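Local coordinates for protein geranyltranstransferase (Legionella pneumophila subsp. pneumophila, PDB 3LOM) that probably catalyses the magnesium-dependent chain elongation of allylic diphosphates with isopentenyl diphosphate, giving farnesyl or possibly geranylgeranyl diphosphate, at residues Ala76-Leu81 against Glu129-Arg134; Ala125-Val130 against Gln149-Ala154; Met199-Gln204 against Ala214-Gly219; Phe226-Asp231 against Ala271-Ile276; Ile276-Leu281 against Ala290-Thr295. All blocks are in the same frame, centred on the assembly; numbering follows the deposited sequence. Where two conformers were deposited one is given.

Contact 1. Residues Ala76-Leu81 against Glu129-Arg134; sequences AAALEL and EVLLMR
Leu81, which meets Val130 across the contact, is fixed in its helix by the 2.8 Å hydrogen bond from its own backbone N to Ala77 O. This is an interhelical contact inside the all-helical isoprenoid synthase fold, where helix 69-91 packs against helix 113-135 through small and branched apolar residues. The backbones come close, with Ala78 CA and Val130 CA 6.5 Å apart, a spacing that the short side chain of Ala78 allows. Leu131 sets off along the flank of its helix, but with CG opposite its own carbonyl carbon and beside the backbone N (chi1 -74°) its branched end bends over to Ala78. There the methyl of Ala78 presses against the branch point itself, CB lying 3.7 Å from Leu131 CG. The CB of Val130 is directed toward helix 69-91. Leu27 of helix 5-28 covers both Ala77 and Val130, and Leu131 also packs on Ile147 and Leu151. The far flank of helix 113-135 faces the dimer partner, since Leu132 and Met133 lie on Gln149 of the second subunit. Beside the alanine-leucine pair, the touch is lighter: Leu81 CD1 stands 4.3 Å from Val130 CG2.

Contact 2. Residues Ala125-Val130 against Gln149-Ala154; sequences ALAIEV and QVLVNA
Ile128 lays its terminal methyl over one branch of Val152, with CD1 3.9 Å from Val152 CG2 and the two side chains crossing at about a right angle. The reach depends on the first torsion: CG1 stands opposite the carbonyl carbon (chi1 -61°), which carries CD1 across although the CB of Ile128 is not aimed at helix 141-155. One residue earlier, the short methyl of Ala127 is met by the longer Leu151, whose CD2 comes within 4.3 Å of Ala127 CB. The two pairs join consecutive long helices of the isoprenoid synthase fold, 113-135 and 141-155, whose nearest CA atoms, those of Ile128 and Val152, are 8.4 Å apart. Thr82 and Met199 also pack on Leu151, while Glu129 packs on Val152 of the second subunit. With only methyl groups meeting here, the contact depends on shape and exclusion of water and sets no directional bond between the helices.

Contact 3. Residues Met199-Gln204 against Ala214-Gly219; sequences MVLAAQ and ALRTYG
Leu201 and Leu215 form the tight, buried part of this contact, while Arg216 occupies its looser and partly exposed side. The fork of Leu201 closes round a single methyl: Leu215 CD1 lies 3.7 Å from Leu201 CD2 and 3.9 Å from Leu201 CG. Each leucine carries CG beside its backbone N and opposite its carbonyl carbon (chi1 -78° in Leu201, -70° in Leu215), and the two side chains cross obliquely. Although both CB atoms point across the gap, the backbones stay well apart, with 8.9 Å between Leu201 CA and Leu215 CA. On the looser side, Arg216 runs out extended and brings its guanidinium alongside the other branch of Leu201, with NE 4.3 Å from Leu201 CD1. The charge is met elsewhere, by a salt bridge from Arg216 NE to Glu198, one turn back on the same helix as Leu201. Starting at Leu201 itself, a type I beta turn to Gln204 ends helix 178-201 and starts the chain back towards helix 209-236. The leucine pair thus lies at the loop end of a helix-loop-helix hairpin. Met199 faces the other way, onto helices 69-91 and 141-155, and Val200 packs on Val58 of helix 53-64, while Tyr218 on the second helix of the hairpin rests on Leu57.

Contact 4. Residues Phe226-Asp231 against Ala271-Ile276; sequences FQMQDD and AVHYQI
Helix segments 226-231 and 271-276 run nearly antiparallel, their axes 10.8 Å apart at closest approach and 153° apart in direction. Long side chains span this wide gap. Tyr274 brings its hydroxyl up to both Gln229 and Phe226, and OH donates a short hydrogen bond of 2.6 Å to Gln229 OE1. The donor arrives from above the carbonyl plane, 37° out of it. Gln229 reaches over with CG beside its backbone N (chi1 -79°) and an extended chain beyond, its amide standing steeply to the tyrosine ring. Its NE2 is fixed by a hydrogen bond to Leu298 O, so both ends of this buried amide are engaged and its rotation is defined. The same hydroxyl touches the edge of the Phe226 ring, 3.4 Å from CE1. In a separate patch, the methyl of Met228 meets the imidazole of His273 obliquely, CE to CD2 3.6 Å. His273 in turn is hydrogen-bonded through ND1 to His221 ND1. Asp230 and Asp231 belong to the second aspartate-rich motif of the prenyl synthase family, which in relatives binds magnesium and diphosphate; the contact thus lies on the helix that carries that motif. Helix 289-303 packs Leu298 against both Phe226 and Tyr274, and helix 178-201 lies beside Phe226 through Ile193.

Contact 5. Residues Ile276-Leu281 against Ala290-Thr295; sequences IAMDSL and ALIELT
Two like torsions in succession (chi1 -68°, chi2 -67°) bend Met278 over so that its sulfur settles between Ile292 and Thr295, 3.9 Å from the CG2 atom of each. Thr295 is turned to suit: CG2 lies opposite its backbone N and faces the thioether, while OG1 is directed back along its own helix to Leu291 O at 2.6 Å. That carbonyl also takes the backbone N of Thr295, the two donors reaching it from opposite faces of its plane, and Thr295 OG1 is further hydrogen-bonded to the hydroxyl of Tyr218. The pairing builds the C-terminal helical hairpin of this all-helical fold, in which helix 289-303 folds back on the end of helix 263-279. At the hairpin's turn, Leu281 spreads its two methyls over neighbouring residues. CD1 slides past Ile292, 3.8 Å from CG1, whereas CD2 meets Leu291 at about a right angle, 3.9 Å from Leu291 CD2. Beyond it, Leu291 packs on Leu60 and Leu64 of helix 53-64.

From the N terminus, contact 1 closes the long loop from helix 69-91 to helix 113-135. Contact 2 opens on that second helix before contact 1 has ended, sharing Glu129 and Val130, so the two interlock rather than nest and form a layer beside the second subunit. Contact 3 follows in series as a short hairpin, and its Met199 touches Leu79 and Leu151 of the earlier pair. Contact 4 spans the unmodelled region 239-253 to join helix 209-236 to helix 263-279. Contact 5 continues from the shared Ile276 to the last helix. Tyr218 with Thr295 and Ala214 with Ser280 bind contacts 3 and 5, while contacts 1 and 4 lie about 29 Å apart, centre to centre.

Contact 1. Residues Ala76-Leu81 against Glu129-Arg134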
# COMPACT_ATOMS: atom_id res chain seq x y z
N ALA A 76 -5.13 -12.01 -9.87
CA ALA A 76 -4.81 -13.01 -8.85
C ALA A 76 -3.46 -12.79 -8.15
O ALA A 76 -3.30 -13.13 -6.97
CB ALA A 76 -4.85 -14.40 -9.45
N ALA A 77 -2.49 -12.22 -8.87
CA ALA A 77 -1.18 -11.92 -8.31
C ALA A 77 -1.30 -10.77 -7.33
O ALA A 77 -0.80 -10.85 -6.20
CB ALA A 77 -0.18 -11.58 -9.41
N ALA A 78 -1.98 -9.71 -7.77
CA ALA A 78 -2.26 -8.54 -6.94
C ALA A 78 -3.03 -8.88 -5.68
O ALA A 78 -2.74 -8.36 -4.60
CB ALA A 78 -3.00 -7.52 -7.75
N LEU A 79 -4.01 -9.77 -5.80
CA LEU A 79 -4.75 -10.25 -4.64
C LEU A 79 -3.93 -11.04 -3.65
O LEU A 79 -4.08 -10.85 -2.44
CB LEU A 79 -5.92 -11.10 -5.06
CG LEU A 79 -7.27 -10.48 -4.79
CD1 LEU A 79 -8.23 -11.22 -5.63
CD2 LEU A 79 -7.67 -10.56 -3.32
N GLU A 80 -3.08 -11.95 -4.15
CA GLU A 80 -2.21 -12.72 -3.27
C GLU A 80 -1.17 -11.86 -2.61
O GLU A 80 -0.90 -12.05 -1.43
CB GLU A 80 -1.53 -13.89 -3.98
CG GLU A 80 -1.91 -15.26 -3.42
CD GLU A 80 -1.96 -15.32 -1.90
OE1 GLU A 80 -3.07 -15.53 -1.35
OE2 GLU A 80 -0.90 -15.16 -1.26
N LEU A 81 -0.61 -10.91 -3.36
CA LEU A 81 0.34 -9.94 -2.80
C LEU A 81 -0.27 -9.13 -1.66
O LEU A 81 0.37 -8.97 -0.61
CB LEU A 81 0.89 -9.01 -3.89
CG LEU A 81 1.98 -9.53 -4.83
CD1 LEU A 81 2.08 -8.66 -6.07
CD2 LEU A 81 3.33 -9.59 -4.12
N GLU A 129 1.29 -1.73 -8.30
CA GLU A 129 2.21 -1.60 -9.45
C GLU A 129 1.89 -2.61 -10.55
O GLU A 129 1.74 -2.24 -11.71
CB GLU A 129 3.68 -1.75 -9.03
CG GLU A 129 4.71 -1.46 -10.13
CD GLU A 129 6.07 -0.99 -9.61
OE1 GLU A 129 6.83 -0.38 -10.40
OE2 GLU A 129 6.38 -1.20 -8.42
N VAL A 130 1.76 -3.88 -10.16
CA VAL A 130 1.40 -4.98 -11.04
C VAL A 130 0.07 -4.74 -11.77
O VAL A 130 -0.03 -4.98 -12.98
CB VAL A 130 1.37 -6.32 -10.26
CG1 VAL A 130 0.82 -7.47 -11.11
CG2 VAL A 130 2.76 -6.66 -9.76
N LEU A 131 -0.94 -4.25 -11.04
CA LEU A 131 -2.23 -3.92 -11.65
C LEU A 131 -2.07 -2.84 -12.70
O LEU A 131 -2.50 -3.02 -13.83
CB LEU A 131 -3.26 -3.49 -10.60
CG LEU A 131 -3.86 -4.55 -9.69
CD1 LEU A 131 -4.64 -3.89 -8.58
CD2 LEU A 131 -4.73 -5.55 -10.45
N LEU A 132 -1.43 -1.74 -12.33
CA LEU A 132 -1.27 -0.61 -13.24
C LEU A 132 -0.43 -0.83 -14.49
O LEU A 132 -0.86 -0.44 -15.58
CB LEU A 132 -0.77 0.62 -12.48
CG LEU A 132 -1.64 1.19 -11.36
CD1 LEU A 132 -0.95 2.42 -10.83
CD2 LEU A 132 -3.08 1.49 -11.81
N MET A 133 0.76 -1.45 -14.37
CA MET A 133 1.64 -1.63 -15.53
C MET A 133 1.24 -2.80 -16.45
O MET A 133 1.34 -2.70 -17.67
CB MET A 133 3.13 -1.69 -15.13
CG MET A 133 3.60 -2.92 -14.35
SD MET A 133 5.30 -2.81 -13.73
CE MET A 133 5.40 -4.36 -12.82
N ARG A 134 0.77 -3.90 -15.85
CA ARG A 134 0.44 -5.11 -16.61
C ARG A 134 -0.95 -5.15 -17.25
O ARG A 134 -1.13 -5.80 -18.28
CB ARG A 134 0.68 -6.38 -15.78
CG ARG A 134 2.11 -6.57 -15.27
CD ARG A 134 3.07 -6.92 -16.40
NE ARG A 134 4.46 -6.97 -15.94
CZ ARG A 134 5.06 -8.06 -15.46
NH1 ARG A 134 4.39 -9.21 -15.36
NH2 ARG A 134 6.32 -8.00 -15.08

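Contact 2. Residues Ala125-Val130 against Gln149-Ala154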
# COMPACT_ATOMS: atom_id res chain seq x y z
N ALA A 125 2.38 -2.08 -2.04
CA ALA A 125 2.70 -1.26 -3.20
C ALA A 125 2.85 -2.07 -4.49
O ALA A 125 2.43 -1.61 -5.56
CB ALA A 125 3.95 -0.44 -2.94
N LEU A 126 3.42 -3.28 -4.40
CA LEU A 126 3.66 -4.10 -5.60
C LEU A 126 2.36 -4.54 -6.27
O LEU A 126 2.23 -4.44 -7.49
CB LEU A 126 4.56 -5.32 -5.33
CG LEU A 126 4.94 -6.13 -6.58
CD1 LEU A 126 5.67 -5.28 -7.63
CD2 LEU A 126 5.73 -7.40 -6.26
N ALA A 127 1.41 -5.00 -5.46
CA ALA A 127 0.07 -5.38 -5.91
C ALA A 127 -0.56 -4.32 -6.80
O ALA A 127 -1.14 -4.64 -7.83
CB ALA A 127 -0.81 -5.65 -4.72
N ILE A 128 -0.40 -3.06 -6.40
CA ILE A 128 -0.89 -1.91 -7.16
C ILE A 128 -0.04 -1.63 -8.41
O ILE A 128 -0.60 -1.36 -9.47
CB ILE A 128 -1.01 -0.67 -6.24
CG1 ILE A 128 -2.00 -0.96 -5.12
CG2 ILE A 128 -1.44 0.58 -7.01
CD1 ILE A 128 -1.69 -0.26 -3.82
N GLU A 129 1.29 -1.73 -8.30
CA GLU A 129 2.21 -1.60 -9.45
C GLU A 129 1.89 -2.61 -10.55
O GLU A 129 1.74 -2.24 -11.71
CB GLU A 129 3.68 -1.75 -9.03
CG GLU A 129 4.71 -1.46 -10.13
CD GLU A 129 6.07 -0.99 -9.61
OE1 GLU A 129 6.83 -0.38 -10.40
OE2 GLU A 129 6.38 -1.20 -8.42
N VAL A 130 1.76 -3.88 -10.16
CA VAL A 130 1.40 -4.98 -11.04
C VAL A 130 0.07 -4.74 -11.77
O VAL A 130 -0.03 -4.98 -12.98
CB VAL A 130 1.37 -6.32 -10.26
CG1 VAL A 130 0.82 -7.47 -11.11
CG2 VAL A 130 2.76 -6.66 -9.76
N GLN A 149 -9.32 0.29 -7.77
CA GLN A 149 -10.25 0.86 -6.79
C GLN A 149 -10.83 -0.20 -5.87
O GLN A 149 -10.83 -0.04 -4.65
CB GLN A 149 -11.38 1.61 -7.50
CG GLN A 149 -12.09 2.67 -6.66
CD GLN A 149 -11.57 4.07 -6.93
OE1 GLN A 149 -10.81 4.63 -6.13
NE2 GLN A 149 -11.98 4.65 -8.06
N VAL A 150 -11.32 -1.29 -6.47
CA VAL A 150 -11.88 -2.41 -5.71
C VAL A 150 -10.93 -2.97 -4.63
O VAL A 150 -11.34 -3.15 -3.48
CB VAL A 150 -12.36 -3.54 -6.65
CG1 VAL A 150 -12.84 -4.75 -5.85
CG2 VAL A 150 -13.47 -3.04 -7.59
N LEU A 151 -9.67 -3.21 -5.00
CA LEU A 151 -8.67 -3.79 -4.09
C LEU A 151 -8.30 -2.84 -2.96
O LEU A 151 -8.21 -3.22 -1.80
CB LEU A 151 -7.40 -4.19 -4.86
CG LEU A 151 -6.27 -4.90 -4.11
CD1 LEU A 151 -6.70 -6.27 -3.59
CD2 LEU A 151 -5.06 -5.05 -5.01
N VAL A 152 -8.08 -1.59 -3.34
CA VAL A 152 -7.65 -0.55 -2.43
C VAL A 152 -8.77 -0.08 -1.46
O VAL A 152 -8.49 0.29 -0.31
CB VAL A 152 -6.97 0.57 -3.27
CG1 VAL A 152 -7.41 1.93 -2.88
CG2 VAL A 152 -5.45 0.44 -3.17
N ASN A 153 -10.03 -0.15 -1.89
CA ASN A 153 -11.18 0.09 -1.01
C ASN A 153 -11.34 -1.05 -0.01
O ASN A 153 -11.66 -0.82 1.16
CB ASN A 153 -12.50 0.27 -1.79
CG ASN A 153 -12.59 1.61 -2.52
OD1 ASN A 153 -13.48 1.80 -3.35
ND2 ASN A 153 -11.69 2.53 -2.22
N ALA A 154 -11.11 -2.28 -0.46
CA ALA A 154 -11.31 -3.45 0.40
C ALA A 154 -10.17 -3.63 1.39
O ALA A 154 -10.37 -4.17 2.48
CB ALA A 154 -11.50 -4.71 -0.44

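Contact 3. Residues Met199-Gln204 against Ala214-Gly219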
# COMPACT_ATOMS: atom_id res chain seq x y z
N MET A 199 -13.26 -7.56 -8.74
CA MET A 199 -12.20 -7.19 -9.69
C MET A 199 -12.37 -7.91 -11.03
O MET A 199 -12.12 -7.33 -12.09
CB MET A 199 -10.80 -7.44 -9.11
CG MET A 199 -10.29 -6.34 -8.17
SD MET A 199 -8.67 -6.62 -7.42
CE MET A 199 -9.06 -8.03 -6.52
N VAL A 200 -12.83 -9.16 -10.97
CA VAL A 200 -13.17 -9.96 -12.15
C VAL A 200 -14.34 -9.32 -12.93
O VAL A 200 -14.30 -9.24 -14.16
CB VAL A 200 -13.44 -11.46 -11.76
CG1 VAL A 200 -14.39 -12.16 -12.72
CG2 VAL A 200 -12.12 -12.23 -11.67
N LEU A 201 -15.34 -8.82 -12.20
CA LEU A 201 -16.51 -8.15 -12.79
C LEU A 201 -16.18 -6.82 -13.46
O LEU A 201 -16.80 -6.46 -14.46
CB LEU A 201 -17.61 -7.95 -11.75
CG LEU A 201 -18.44 -9.19 -11.41
CD1 LEU A 201 -19.20 -8.98 -10.11
CD2 LEU A 201 -19.40 -9.57 -12.55
N ALA A 202 -15.19 -6.11 -12.92
CA ALA A 202 -14.79 -4.82 -13.48
C ALA A 202 -13.96 -4.94 -14.76
O ALA A 202 -13.58 -3.93 -15.36
CB ALA A 202 -14.05 -3.99 -12.42
N ALA A 203 -13.69 -6.18 -15.19
CA ALA A 203 -13.02 -6.44 -16.47
C ALA A 203 -13.96 -6.33 -17.67
O ALA A 203 -13.49 -6.17 -18.80
CB ALA A 203 -12.36 -7.80 -16.44
N GLN A 204 -15.27 -6.42 -17.44
CA GLN A 204 -16.26 -6.35 -18.52
C GLN A 204 -17.06 -5.06 -18.50
O GLN A 204 -17.28 -4.46 -17.44
CB GLN A 204 -17.21 -7.56 -18.49
CG GLN A 204 -16.61 -8.87 -18.01
CD GLN A 204 -15.78 -9.59 -19.05
OE1 GLN A 204 -14.65 -9.20 -19.35
NE2 GLN A 204 -16.33 -10.67 -19.60
N ALA A 214 -25.21 -12.90 -8.53
CA ALA A 214 -24.95 -14.31 -8.28
C ALA A 214 -23.53 -14.55 -7.76
O ALA A 214 -23.30 -15.43 -6.92
CB ALA A 214 -25.21 -15.15 -9.53
N LEU A 215 -22.57 -13.77 -8.26
CA LEU A 215 -21.19 -13.87 -7.80
C LEU A 215 -21.07 -13.28 -6.39
O LEU A 215 -20.54 -13.93 -5.48
CB LEU A 215 -20.22 -13.17 -8.77
CG LEU A 215 -20.00 -13.83 -10.14
CD1 LEU A 215 -19.10 -12.97 -11.00
CD2 LEU A 215 -19.42 -15.24 -10.02
N ARG A 216 -21.60 -12.07 -6.24
CA ARG A 216 -21.67 -11.34 -4.96
C ARG A 216 -22.25 -12.15 -3.80
O ARG A 216 -21.74 -12.08 -2.68
CB ARG A 216 -22.42 -10.02 -5.14
CG ARG A 216 -21.60 -8.97 -5.85
CD ARG A 216 -22.44 -7.87 -6.48
NE ARG A 216 -21.60 -6.90 -7.17
CZ ARG A 216 -22.04 -5.87 -7.89
NH1 ARG A 216 -23.34 -5.66 -8.03
NH2 ARG A 216 -21.17 -5.06 -8.47
N THR A 217 -23.29 -12.94 -4.08
CA THR A 217 -23.89 -13.82 -3.08
C THR A 217 -22.94 -14.97 -2.72
O THR A 217 -22.71 -15.24 -1.54
CB THR A 217 -25.27 -14.35 -3.54
OG1 THR A 217 -26.12 -13.24 -3.85
CG2 THR A 217 -25.94 -15.20 -2.46
N TYR A 218 -22.37 -15.63 -3.74
CA TYR A 218 -21.36 -16.67 -3.51
C TYR A 218 -20.22 -16.12 -2.65
O TYR A 218 -19.87 -16.71 -1.64
CB TYR A 218 -20.83 -17.27 -4.82
CG TYR A 218 -19.81 -18.38 -4.59
CD1 TYR A 218 -20.22 -19.67 -4.26
CD2 TYR A 218 -18.44 -18.13 -4.69
CE1 TYR A 218 -19.29 -20.69 -4.04
CE2 TYR A 218 -17.50 -19.14 -4.46
CZ TYR A 218 -17.93 -20.41 -4.14
OH TYR A 218 -17.01 -21.40 -3.93
N GLY A 219 -19.68 -14.97 -3.06
CA GLY A 219 -18.61 -14.26 -2.34
C GLY A 219 -18.85 -13.91 -0.88
O GLY A 219 -17.97 -14.11 -0.04

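Contact 4. Residues Phe226-Asp231 against Ala271-Ile276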
# COMPACT_ATOMS: atom_id res chain seq x y z
N PHE A 226 -15.91 -19.46 5.77
CA PHE A 226 -14.50 -19.82 6.03
C PHE A 226 -14.12 -19.51 7.48
O PHE A 226 -13.48 -20.32 8.15
CB PHE A 226 -13.54 -19.07 5.10
CG PHE A 226 -13.56 -19.54 3.67
CD1 PHE A 226 -14.05 -20.81 3.33
CD2 PHE A 226 -13.06 -18.73 2.66
CE1 PHE A 226 -14.06 -21.23 2.01
CE2 PHE A 226 -13.06 -19.14 1.34
CZ PHE A 226 -13.56 -20.40 1.01
N GLN A 227 -14.56 -18.34 7.94
CA GLN A 227 -14.34 -17.89 9.30
C GLN A 227 -15.14 -18.67 10.34
O GLN A 227 -14.67 -18.88 11.46
CB GLN A 227 -14.66 -16.40 9.40
CG GLN A 227 -14.03 -15.73 10.58
CD GLN A 227 -12.51 -15.83 10.58
OE1 GLN A 227 -11.85 -15.63 9.56
NE2 GLN A 227 -11.94 -16.13 11.75
N MET A 228 -16.35 -19.09 9.95
CA MET A 228 -17.14 -20.02 10.76
C MET A 228 -16.39 -21.34 10.92
O MET A 228 -16.25 -21.85 12.03
CB MET A 228 -18.52 -20.26 10.12
CG MET A 228 -19.54 -19.16 10.34
SD MET A 228 -21.10 -19.47 9.48
CE MET A 228 -21.97 -17.97 9.89
N GLN A 229 -15.88 -21.86 9.80
CA GLN A 229 -15.09 -23.09 9.78
C GLN A 229 -13.83 -23.00 10.64
O GLN A 229 -13.55 -23.92 11.41
CB GLN A 229 -14.72 -23.49 8.35
CG GLN A 229 -15.86 -24.17 7.59
CD GLN A 229 -15.50 -24.51 6.16
OE1 GLN A 229 -15.09 -23.64 5.39
NE2 GLN A 229 -15.67 -25.77 5.79
N ASP A 230 -13.11 -21.89 10.52
CA ASP A 230 -11.89 -21.64 11.29
C ASP A 230 -12.13 -21.65 12.80
O ASP A 230 -11.37 -22.26 13.54
CB ASP A 230 -11.21 -20.34 10.86
CG ASP A 230 -10.61 -20.43 9.46
OD1 ASP A 230 -10.20 -19.38 8.92
OD2 ASP A 230 -10.55 -21.54 8.91
N ASP A 231 -13.22 -21.01 13.23
CA ASP A 231 -13.62 -21.01 14.64
C ASP A 231 -14.10 -22.38 15.10
O ASP A 231 -13.86 -22.78 16.24
CB ASP A 231 -14.70 -19.95 14.89
CG ASP A 231 -14.18 -18.52 14.71
OD1 ASP A 231 -12.95 -18.33 14.51
OD2 ASP A 231 -15.00 -17.59 14.77
N ALA A 271 -23.37 -25.48 7.22
CA ALA A 271 -24.13 -26.18 6.19
C ALA A 271 -25.05 -25.26 5.39
O ALA A 271 -25.03 -25.29 4.16
CB ALA A 271 -24.93 -27.33 6.79
N VAL A 272 -25.81 -24.42 6.10
CA VAL A 272 -26.77 -23.52 5.46
C VAL A 272 -26.06 -22.52 4.56
O VAL A 272 -26.48 -22.30 3.42
CB VAL A 272 -27.69 -22.76 6.49
CG1 VAL A 272 -28.73 -21.92 5.77
CG2 VAL A 272 -28.39 -23.73 7.41
N HIS A 273 -24.97 -21.94 5.05
CA HIS A 273 -24.23 -20.92 4.29
C HIS A 273 -23.53 -21.46 3.04
O HIS A 273 -23.49 -20.78 2.01
CB HIS A 273 -23.28 -20.13 5.19
CG HIS A 273 -23.96 -19.07 5.99
ND1 HIS A 273 -24.44 -17.90 5.42
CD2 HIS A 273 -24.27 -18.99 7.30
CE1 HIS A 273 -25.01 -17.16 6.35
NE2 HIS A 273 -24.92 -17.80 7.50
N TYR A 274 -23.00 -22.69 3.14
CA TYR A 274 -22.45 -23.40 1.98
C TYR A 274 -23.53 -23.76 0.96
O TYR A 274 -23.29 -23.67 -0.24
CB TYR A 274 -21.68 -24.66 2.40
CG TYR A 274 -20.19 -24.44 2.54
CD1 TYR A 274 -19.41 -24.08 1.45
CD2 TYR A 274 -19.56 -24.60 3.78
CE1 TYR A 274 -18.04 -23.87 1.58
CE2 TYR A 274 -18.20 -24.40 3.92
CZ TYR A 274 -17.44 -24.03 2.81
OH TYR A 274 -16.09 -23.82 2.95
N GLN A 275 -24.70 -24.17 1.46
CA GLN A 275 -25.85 -24.52 0.63
C GLN A 275 -26.31 -23.31 -0.19
O GLN A 275 -26.58 -23.44 -1.38
CB GLN A 275 -26.99 -25.06 1.50
CG GLN A 275 -28.07 -25.84 0.76
CD GLN A 275 -29.23 -24.97 0.27
OE1 GLN A 275 -29.84 -25.27 -0.76
NE2 GLN A 275 -29.52 -23.89 0.99
N ILE A 276 -26.38 -22.15 0.46
CA ILE A 276 -26.73 -20.89 -0.20
C ILE A 276 -25.67 -20.55 -1.25
O ILE A 276 -26.01 -20.11 -2.36
CB ILE A 276 -26.94 -19.72 0.83
CG1 ILE A 276 -28.08 -20.02 1.82
CG2 ILE A 276 -27.19 -18.37 0.13
CD1 ILE A 276 -29.45 -20.36 1.20

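Contact 5. Residues Ile276-Leu281 against Ala290-Thr295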
# COMPACT_ATOMS: atom_id res chain seq x y z
N ILE A 276 -26.38 -22.15 0.46
CA ILE A 276 -26.73 -20.89 -0.20
C ILE A 276 -25.67 -20.55 -1.25
O ILE A 276 -26.01 -20.11 -2.36
CB ILE A 276 -26.94 -19.72 0.83
CG1 ILE A 276 -28.08 -20.02 1.82
CG2 ILE A 276 -27.19 -18.37 0.13
CD1 ILE A 276 -29.45 -20.36 1.20
N ALA A 277 -24.41 -20.78 -0.90
CA ALA A 277 -23.29 -20.57 -1.83
C ALA A 277 -23.36 -21.48 -3.07
O ALA A 277 -23.19 -20.99 -4.19
CB ALA A 277 -21.95 -20.73 -1.11
N MET A 278 -23.64 -22.77 -2.86
CA MET A 278 -23.86 -23.75 -3.94
C MET A 278 -24.95 -23.32 -4.91
O MET A 278 -24.75 -23.31 -6.13
CB MET A 278 -24.25 -25.11 -3.36
CG MET A 278 -23.18 -25.84 -2.58
SD MET A 278 -21.80 -26.37 -3.60
CE MET A 278 -21.06 -27.53 -2.47
N ASP A 279 -26.11 -22.96 -4.35
CA ASP A 279 -27.31 -22.61 -5.11
C ASP A 279 -27.21 -21.32 -5.91
O ASP A 279 -28.01 -21.07 -6.82
CB ASP A 279 -28.52 -22.54 -4.17
CG ASP A 279 -28.99 -23.92 -3.71
OD1 ASP A 279 -28.15 -24.83 -3.52
OD2 ASP A 279 -30.21 -24.08 -3.52
N SER A 280 -26.22 -20.50 -5.57
CA SER A 280 -26.01 -19.20 -6.20
C SER A 280 -25.42 -19.30 -7.62
O SER A 280 -25.49 -18.34 -8.39
CB SER A 280 -25.10 -18.33 -5.32
OG SER A 280 -25.06 -16.99 -5.77
N LEU A 281 -24.86 -20.46 -7.94
CA LEU A 281 -24.13 -20.66 -9.19
C LEU A 281 -24.93 -21.45 -10.23
O LEU A 281 -24.43 -21.74 -11.32
CB LEU A 281 -22.80 -21.37 -8.91
CG LEU A 281 -22.00 -20.88 -7.70
CD1 LEU A 281 -21.23 -22.04 -7.09
CD2 LEU A 281 -21.09 -19.70 -8.06
N ALA A 290 -16.64 -26.75 -11.95
CA ALA A 290 -15.30 -26.61 -11.41
C ALA A 290 -15.34 -25.94 -10.04
O ALA A 290 -14.74 -26.44 -9.07
CB ALA A 290 -14.42 -25.81 -12.37
N LEU A 291 -16.07 -24.83 -9.96
CA LEU A 291 -16.20 -24.05 -8.73
C LEU A 291 -17.02 -24.77 -7.66
O LEU A 291 -16.72 -24.65 -6.47
CB LEU A 291 -16.79 -22.67 -9.03
CG LEU A 291 -16.90 -21.60 -7.93
CD1 LEU A 291 -15.64 -21.48 -7.07
CD2 LEU A 291 -17.25 -20.25 -8.55
N ILE A 292 -18.04 -25.51 -8.10
CA ILE A 292 -18.91 -26.27 -7.21
C ILE A 292 -18.14 -27.39 -6.50
O ILE A 292 -18.31 -27.62 -5.30
CB ILE A 292 -20.16 -26.82 -7.97
CG1 ILE A 292 -21.07 -25.66 -8.39
CG2 ILE A 292 -20.95 -27.83 -7.13
CD1 ILE A 292 -21.93 -25.95 -9.62
N GLU A 293 -17.26 -28.06 -7.25
CA GLU A 293 -16.40 -29.11 -6.70
C GLU A 293 -15.39 -28.54 -5.70
O GLU A 293 -15.13 -29.16 -4.67
CB GLU A 293 -15.69 -29.87 -7.83
CG GLU A 293 -15.44 -31.36 -7.53
CD GLU A 293 -14.27 -31.61 -6.59
OE1 GLU A 293 -13.21 -30.96 -6.75
OE2 GLU A 293 -14.40 -32.46 -5.68
N LEU A 294 -14.85 -27.36 -6.00
CA LEU A 294 -13.97 -26.65 -5.07
C LEU A 294 -14.71 -26.27 -3.79
O LEU A 294 -14.18 -26.44 -2.69
CB LEU A 294 -13.34 -25.41 -5.72
CG LEU A 294 -12.43 -24.59 -4.80
CD1 LEU A 294 -11.15 -25.34 -4.46
CD2 LEU A 294 -12.13 -23.21 -5.38
N THR A 295 -15.93 -25.76 -3.95
CA THR A 295 -16.80 -25.38 -2.83
C THR A 295 -17.08 -26.59 -1.94
O THR A 295 -17.02 -26.49 -0.72
CB THR A 295 -18.13 -24.78 -3.34
OG1 THR A 295 -17.85 -23.77 -4.33
CG2 THR A 295 -18.92 -24.16 -2.20